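Local atomic coordinates of Adp-heptose LPS heptosyltransferase II (PDB entry 1PSW), a protein that transfers the second heptose unit from ADP-L-glycero-beta-D-manno-heptose onto heptosyl-Kdo2-lipid A during assembly of the lipopolysaccharide inner core in Escherichia coli. Residues 205-214 and 332-343. Sequence-based numbering, arbitrary orientation.
Sequences LAKQLIDEGY and PQRVLEELNALL
Leu205 meets the start of helix 332-347 with both methyls: CD1 lies 3.8 Å from Leu336 CB, and CD2 touches Val335 CG1, the two side chains crossing nearly at right angles. Its CG stands anti to the backbone N (chi1 -179°), which carries the branch across although CB does not point there. One turn on, Leu209 and Leu336 run alongside one another, pointing opposite ways, CD2 of Leu209 sitting 3.8 Å from Leu336 CD1, while Leu209 CD1 crosses to Leu339 CD2. In this tight part Leu205, Leu209 and Leu339 rest on Phe185 and Val266 of the parallel sheet; both helices therefore pack on one sheet face of the C-terminal Rossmann-like domain of this GT-B enzyme, their short axes inclined by 40°. Packing thins where the axes diverge: the Tyr214 hydroxyl end reaches Leu343, OH to CD1 3.6 Å. The looser, more polar rim holds Gln208, whose NE2 remains 3.7 Å from Gln333 OE1, and Glu212, whose extended chain reaches Asn340. Asn340 ND2 donates to the syn lone pair of Glu212 OE2 (3.0 Å, 144° at the hydrogen), which lies somewhat out of the Asn340 amide plane. An alanine in place of Glu212 would probably leave Asn340 ND2 without this acceptor and its amide freer to turn. The chemistry thus implies apolar adhesion beside the sheet and one hydrogen-bonded link at the rim.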
ATOM      1  N   LEU A 205     -14.210  15.079 -12.559  1.00 19.72           N
ATOM      2  CA  LEU A 205     -12.870  15.572 -12.241  1.00 19.60           C
ATOM      3  C   LEU A 205     -11.932  15.374 -13.427  1.00 18.79           C
ATOM      4  O   LEU A 205     -11.073  16.213 -13.700  1.00 18.56           O
ATOM      5  CB  LEU A 205     -12.298  14.854 -11.008  1.00 19.09           C
ATOM      6  CG  LEU A 205     -10.892  15.315 -10.571  1.00 18.95           C
ATOM      7  CD1 LEU A 205     -10.898  16.815 -10.306  1.00 18.47           C
ATOM      8  CD2 LEU A 205     -10.449  14.566  -9.324  1.00 19.89           C
ATOM      9  N   ALA A 206     -12.088  14.254 -14.125  1.00 18.38           N
ATOM     10  CA  ALA A 206     -11.242  13.977 -15.280  1.00 19.56           C
ATOM     11  C   ALA A 206     -11.500  15.010 -16.384  1.00 19.81           C
ATOM     12  O   ALA A 206     -10.562  15.499 -17.024  1.00 20.76           O
ATOM     13  CB  ALA A 206     -11.504  12.562 -15.801  1.00 17.18           C
ATOM     14  N   LYS A 207     -12.769  15.346 -16.607  1.00 21.23           N
ATOM     15  CA  LYS A 207     -13.115  16.329 -17.634  1.00 22.16           C
ATOM     16  C   LYS A 207     -12.446  17.658 -17.321  1.00 22.94           C
ATOM     17  O   LYS A 207     -11.910  18.329 -18.207  1.00 21.74           O
ATOM     18  CB  LYS A 207     -14.631  16.547 -17.696  1.00 24.07           C
ATOM     19  CG  LYS A 207     -15.412  15.326 -18.094  1.00 26.73           C
ATOM     20  CD  LYS A 207     -16.902  15.613 -18.104  1.00 29.26           C
ATOM     21  CE  LYS A 207     -17.675  14.358 -18.448  1.00 31.92           C
ATOM     22  NZ  LYS A 207     -19.145  14.530 -18.317  1.00 33.10           N
ATOM     23  N   GLN A 208     -12.491  18.041 -16.052  1.00 22.86           N
ATOM     24  CA  GLN A 208     -11.894  19.295 -15.607  1.00 24.36           C
ATOM     25  C   GLN A 208     -10.375  19.294 -15.785  1.00 23.16           C
ATOM     26  O   GLN A 208      -9.790  20.300 -16.190  1.00 22.65           O
ATOM     27  CB  GLN A 208     -12.219  19.528 -14.132  1.00 26.79           C
ATOM     28  CG  GLN A 208     -13.691  19.652 -13.810  1.00 33.84           C
ATOM     29  CD  GLN A 208     -14.267  20.992 -14.202  1.00 38.55           C
ATOM     30  OE1 GLN A 208     -14.538  21.253 -15.377  1.00 40.38           O
ATOM     31  NE2 GLN A 208     -14.432  21.868 -13.217  1.00 41.90           N
ATOM     32  N   LEU A 209      -9.742  18.169 -15.458  1.00 20.50           N
ATOM     33  CA  LEU A 209      -8.288  18.048 -15.570  1.00 20.74           C
ATOM     34  C   LEU A 209      -7.818  18.023 -17.022  1.00 21.38           C
ATOM     35  O   LEU A 209      -6.817  18.648 -17.375  1.00 19.61           O
ATOM     36  CB  LEU A 209      -7.797  16.794 -14.832  1.00 20.86           C
ATOM     37  CG  LEU A 209      -7.827  16.876 -13.301  1.00 21.51           C
ATOM     38  CD1 LEU A 209      -7.514  15.515 -12.674  1.00 19.23           C
ATOM     39  CD2 LEU A 209      -6.826  17.920 -12.844  1.00 22.08           C
ATOM     40  N   ILE A 210      -8.541  17.293 -17.862  1.00 21.85           N
ATOM     41  CA  ILE A 210      -8.199  17.212 -19.273  1.00 23.75           C
ATOM     42  C   ILE A 210      -8.335  18.602 -19.882  1.00 27.04           C
ATOM     43  O   ILE A 210      -7.578  18.990 -20.775  1.00 26.98           O
ATOM     44  CB  ILE A 210      -9.127  16.223 -19.989  1.00 23.71           C
ATOM     45  CG1 ILE A 210      -8.811  14.806 -19.498  1.00 21.01           C
ATOM     46  CG2 ILE A 210      -8.976  16.346 -21.500  1.00 24.19           C
ATOM     47  CD1 ILE A 210      -9.795  13.758 -19.940  1.00 22.02           C
ATOM     48  N   ASP A 211      -9.298  19.365 -19.381  1.00 28.09           N
ATOM     49  CA  ASP A 211      -9.502  20.710 -19.884  1.00 31.32           C
ATOM     50  C   ASP A 211      -8.361  21.628 -19.440  1.00 30.96           C
ATOM     51  O   ASP A 211      -8.105  22.647 -20.080  1.00 31.51           O
ATOM     52  CB  ASP A 211     -10.844  21.261 -19.406  1.00 34.78           C
ATOM     53  CG  ASP A 211     -11.136  22.636 -19.968  1.00 40.76           C
ATOM     54  OD1 ASP A 211     -11.167  22.779 -21.211  1.00 43.45           O
ATOM     55  OD2 ASP A 211     -11.332  23.577 -19.168  1.00 43.08           O
ATOM     56  N   GLU A 212      -7.681  21.267 -18.351  1.00 29.00           N
ATOM     57  CA  GLU A 212      -6.555  22.057 -17.850  1.00 27.34           C
ATOM     58  C   GLU A 212      -5.240  21.680 -18.528  1.00 26.06           C
ATOM     59  O   GLU A 212      -4.196  22.258 -18.228  1.00 26.99           O
ATOM     60  CB  GLU A 212      -6.380  21.887 -16.339  1.00 27.78           C
ATOM     61  CG  GLU A 212      -7.469  22.503 -15.497  1.00 30.51           C
ATOM     62  CD  GLU A 212      -7.157  22.454 -14.010  1.00 31.55           C
ATOM     63  OE1 GLU A 212      -6.123  21.869 -13.620  1.00 30.97           O
ATOM     64  OE2 GLU A 212      -7.949  23.008 -13.221  1.00 33.80           O
ATOM     65  N   GLY A 213      -5.278  20.694 -19.417  1.00 25.99           N
ATOM     66  CA  GLY A 213      -4.065  20.292 -20.110  1.00 24.75           C
ATOM     67  C   GLY A 213      -3.413  19.015 -19.600  1.00 24.22           C
ATOM     68  O   GLY A 213      -2.304  18.683 -20.012  1.00 23.58           O
ATOM     69  N   TYR A 214      -4.094  18.296 -18.714  1.00 23.00           N
ATOM     70  CA  TYR A 214      -3.572  17.048 -18.168  1.00 22.83           C
ATOM     71  C   TYR A 214      -4.213  15.846 -18.859  1.00 22.73           C
ATOM     72  O   TYR A 214      -5.180  15.990 -19.607  1.00 22.86           O
ATOM     73  CB  TYR A 214      -3.874  16.965 -16.660  1.00 22.00           C
ATOM     74  CG  TYR A 214      -3.097  17.938 -15.802  1.00 23.83           C
ATOM     75  CD1 TYR A 214      -1.802  17.636 -15.371  1.00 22.53           C
ATOM     76  CD2 TYR A 214      -3.645  19.173 -15.435  1.00 23.47           C
ATOM     77  CE1 TYR A 214      -1.071  18.538 -14.600  1.00 25.45           C
ATOM     78  CE2 TYR A 214      -2.920  20.081 -14.663  1.00 25.23           C
ATOM     79  CZ  TYR A 214      -1.637  19.757 -14.253  1.00 25.46           C
ATOM     80  OH  TYR A 214      -0.907  20.648 -13.503  1.00 27.91           O
ATOM     81  N   PRO A 332     -16.412  17.432  -7.052  1.00 21.40           N
ATOM     82  CA  PRO A 332     -15.214  17.398  -7.891  1.00 22.47           C
ATOM     83  C   PRO A 332     -14.491  18.744  -7.825  1.00 23.39           C
ATOM     84  O   PRO A 332     -13.270  18.805  -7.948  1.00 23.12           O
ATOM     85  CB  PRO A 332     -15.780  17.122  -9.279  1.00 22.03           C
ATOM     86  CG  PRO A 332     -16.951  16.242  -8.972  1.00 21.18           C
ATOM     87  CD  PRO A 332     -17.586  16.963  -7.810  1.00 21.73           C
ATOM     88  N   GLN A 333     -15.251  19.821  -7.629  1.00 23.24           N
ATOM     89  CA  GLN A 333     -14.660  21.155  -7.547  1.00 25.74           C
ATOM     90  C   GLN A 333     -13.800  21.300  -6.293  1.00 24.57           C
ATOM     91  O   GLN A 333     -12.735  21.905  -6.337  1.00 25.23           O
ATOM     92  CB  GLN A 333     -15.747  22.232  -7.560  1.00 28.18           C
ATOM     93  CG  GLN A 333     -15.196  23.651  -7.645  1.00 35.54           C
ATOM     94  CD  GLN A 333     -14.274  23.850  -8.842  1.00 38.64           C
ATOM     95  OE1 GLN A 333     -14.660  23.623  -9.993  1.00 40.89           O
ATOM     96  NE2 GLN A 333     -13.046  24.281  -8.573  1.00 39.83           N
ATOM     97  N   ARG A 334     -14.258  20.745  -5.174  1.00 23.63           N
ATOM     98  CA  ARG A 334     -13.485  20.823  -3.936  1.00 26.27           C
ATOM     99  C   ARG A 334     -12.157  20.088  -4.131  1.00 25.00           C
ATOM    100  O   ARG A 334     -11.091  20.599  -3.779  1.00 25.65           O
ATOM    101  CB  ARG A 334     -14.263  20.191  -2.772  1.00 28.82           C
ATOM    102  CG  ARG A 334     -13.499  20.138  -1.456  1.00 32.23           C
ATOM    103  CD  ARG A 334     -14.263  19.322  -0.418  1.00 37.21           C
ATOM    104  NE  ARG A 334     -15.503  19.972   0.016  1.00 42.66           N
ATOM    105  CZ  ARG A 334     -15.594  20.802   1.051  1.00 43.05           C
ATOM    106  NH1 ARG A 334     -14.516  21.089   1.769  1.00 44.01           N
ATOM    107  NH2 ARG A 334     -16.762  21.343   1.370  1.00 43.70           N
ATOM    108  N   VAL A 335     -12.232  18.891  -4.705  1.00 23.73           N
ATOM    109  CA  VAL A 335     -11.054  18.069  -4.959  1.00 21.30           C
ATOM    110  C   VAL A 335     -10.117  18.735  -5.966  1.00 21.68           C
ATOM    111  O   VAL A 335      -8.895  18.752  -5.787  1.00 19.37           O
ATOM    112  CB  VAL A 335     -11.464  16.662  -5.479  1.00 21.24           C
ATOM    113  CG1 VAL A 335     -10.225  15.821  -5.790  1.00 20.27           C
ATOM    114  CG2 VAL A 335     -12.315  15.957  -4.426  1.00 16.89           C
ATOM    115  N   LEU A 336     -10.693  19.293  -7.024  1.00 21.74           N
ATOM    116  CA  LEU A 336      -9.899  19.962  -8.051  1.00 24.13           C
ATOM    117  C   LEU A 336      -9.084  21.114  -7.464  1.00 25.09           C
ATOM    118  O   LEU A 336      -7.921  21.308  -7.816  1.00 26.75           O
ATOM    119  CB  LEU A 336     -10.809  20.488  -9.164  1.00 22.84           C
ATOM    120  CG  LEU A 336     -10.121  21.275 -10.278  1.00 24.29           C
ATOM    121  CD1 LEU A 336      -9.115  20.389 -11.004  1.00 22.10           C
ATOM    122  CD2 LEU A 336     -11.173  21.798 -11.245  1.00 26.17           C
ATOM    123  N   GLU A 337      -9.706  21.879  -6.574  1.00 27.71           N
ATOM    124  CA  GLU A 337      -9.040  23.007  -5.933  1.00 29.48           C
ATOM    125  C   GLU A 337      -7.861  22.559  -5.082  1.00 29.24           C
ATOM    126  O   GLU A 337      -6.807  23.193  -5.080  1.00 27.51           O
ATOM    127  CB  GLU A 337     -10.032  23.777  -5.066  1.00 33.42           C
ATOM    128  CG  GLU A 337     -10.883  24.766  -5.842  1.00 39.22           C
ATOM    129  CD  GLU A 337     -11.952  25.419  -4.987  1.00 42.26           C
ATOM    130  OE1 GLU A 337     -11.646  25.780  -3.828  1.00 45.24           O
ATOM    131  OE2 GLU A 337     -13.091  25.588  -5.478  1.00 43.22           O
ATOM    132  N   GLU A 338      -8.051  21.470  -4.345  1.00 28.06           N
ATOM    133  CA  GLU A 338      -6.988  20.936  -3.500  1.00 28.72           C
ATOM    134  C   GLU A 338      -5.861  20.393  -4.380  1.00 26.62           C
ATOM    135  O   GLU A 338      -4.677  20.538  -4.064  1.00 24.57           O
ATOM    136  CB  GLU A 338      -7.529  19.806  -2.622  1.00 30.69           C
ATOM    137  CG  GLU A 338      -6.496  19.209  -1.688  1.00 37.92           C
ATOM    138  CD  GLU A 338      -6.187  20.111  -0.510  1.00 43.02           C
ATOM    139  OE1 GLU A 338      -7.116  20.377   0.285  1.00 44.66           O
ATOM    140  OE2 GLU A 338      -5.026  20.559  -0.385  1.00 44.83           O
ATOM    141  N   LEU A 339      -6.246  19.766  -5.488  1.00 25.23           N
ATOM    142  CA  LEU A 339      -5.290  19.186  -6.417  1.00 24.52           C
ATOM    143  C   LEU A 339      -4.446  20.260  -7.112  1.00 23.45           C
ATOM    144  O   LEU A 339      -3.221  20.170  -7.120  1.00 22.05           O
ATOM    145  CB  LEU A 339      -6.029  18.327  -7.449  1.00 24.45           C
ATOM    146  CG  LEU A 339      -5.212  17.328  -8.272  1.00 26.86           C
ATOM    147  CD1 LEU A 339      -4.559  16.304  -7.349  1.00 27.82           C
ATOM    148  CD2 LEU A 339      -6.127  16.621  -9.271  1.00 27.48           C
ATOM    149  N   ASN A 340      -5.082  21.278  -7.683  1.00 24.24           N
ATOM    150  CA  ASN A 340      -4.319  22.324  -8.361  1.00 25.72           C
ATOM    151  C   ASN A 340      -3.311  22.997  -7.427  1.00 26.64           C
ATOM    152  O   ASN A 340      -2.244  23.433  -7.861  1.00 27.08           O
ATOM    153  CB  ASN A 340      -5.247  23.387  -8.962  1.00 26.09           C
ATOM    154  CG  ASN A 340      -6.012  22.878 -10.164  1.00 24.84           C
ATOM    155  OD1 ASN A 340      -5.475  22.143 -10.989  1.00 26.30           O
ATOM    156  ND2 ASN A 340      -7.272  23.277 -10.277  1.00 27.50           N
ATOM    157  N   ALA A 341      -3.644  23.074  -6.142  1.00 27.53           N
ATOM    158  CA  ALA A 341      -2.751  23.702  -5.166  1.00 26.62           C
ATOM    159  C   ALA A 341      -1.468  22.896  -5.002  1.00 26.28           C
ATOM    160  O   ALA A 341      -0.367  23.448  -5.019  1.00 26.54           O
ATOM    161  CB  ALA A 341      -3.453  23.840  -3.821  1.00 26.48           C
ATOM    162  N   LEU A 342      -1.616  21.585  -4.839  1.00 24.32           N
ATOM    163  CA  LEU A 342      -0.466  20.702  -4.679  1.00 23.28           C
ATOM    164  C   LEU A 342       0.331  20.624  -5.977  1.00 25.00           C
ATOM    165  O   LEU A 342       1.551  20.470  -5.955  1.00 23.83           O
ATOM    166  CB  LEU A 342      -0.925  19.295  -4.275  1.00 24.15           C
ATOM    167  CG  LEU A 342      -1.569  19.111  -2.891  1.00 25.01           C
ATOM    168  CD1 LEU A 342      -2.100  17.683  -2.768  1.00 22.88           C
ATOM    169  CD2 LEU A 342      -0.545  19.393  -1.791  1.00 23.36           C
ATOM    170  N   LEU A 343      -0.360  20.720  -7.109  1.00 24.56           N
ATOM    171  CA  LEU A 343       0.320  20.671  -8.395  1.00 27.12           C
ATOM    172  C   LEU A 343       1.179  21.920  -8.557  1.00 27.33           C
ATOM    173  O   LEU A 343       2.276  21.854  -9.111  1.00 27.59           O
ATOM    174  CB  LEU A 343      -0.696  20.565  -9.536  1.00 25.44           C
ATOM    175  CG  LEU A 343      -1.322  19.174  -9.724  1.00 24.14           C
ATOM    176  CD1 LEU A 343      -2.538  19.264 -10.629  1.00 24.83           C
ATOM    177  CD2 LEU A 343      -0.292  18.226 -10.312  1.00 22.95           C
TER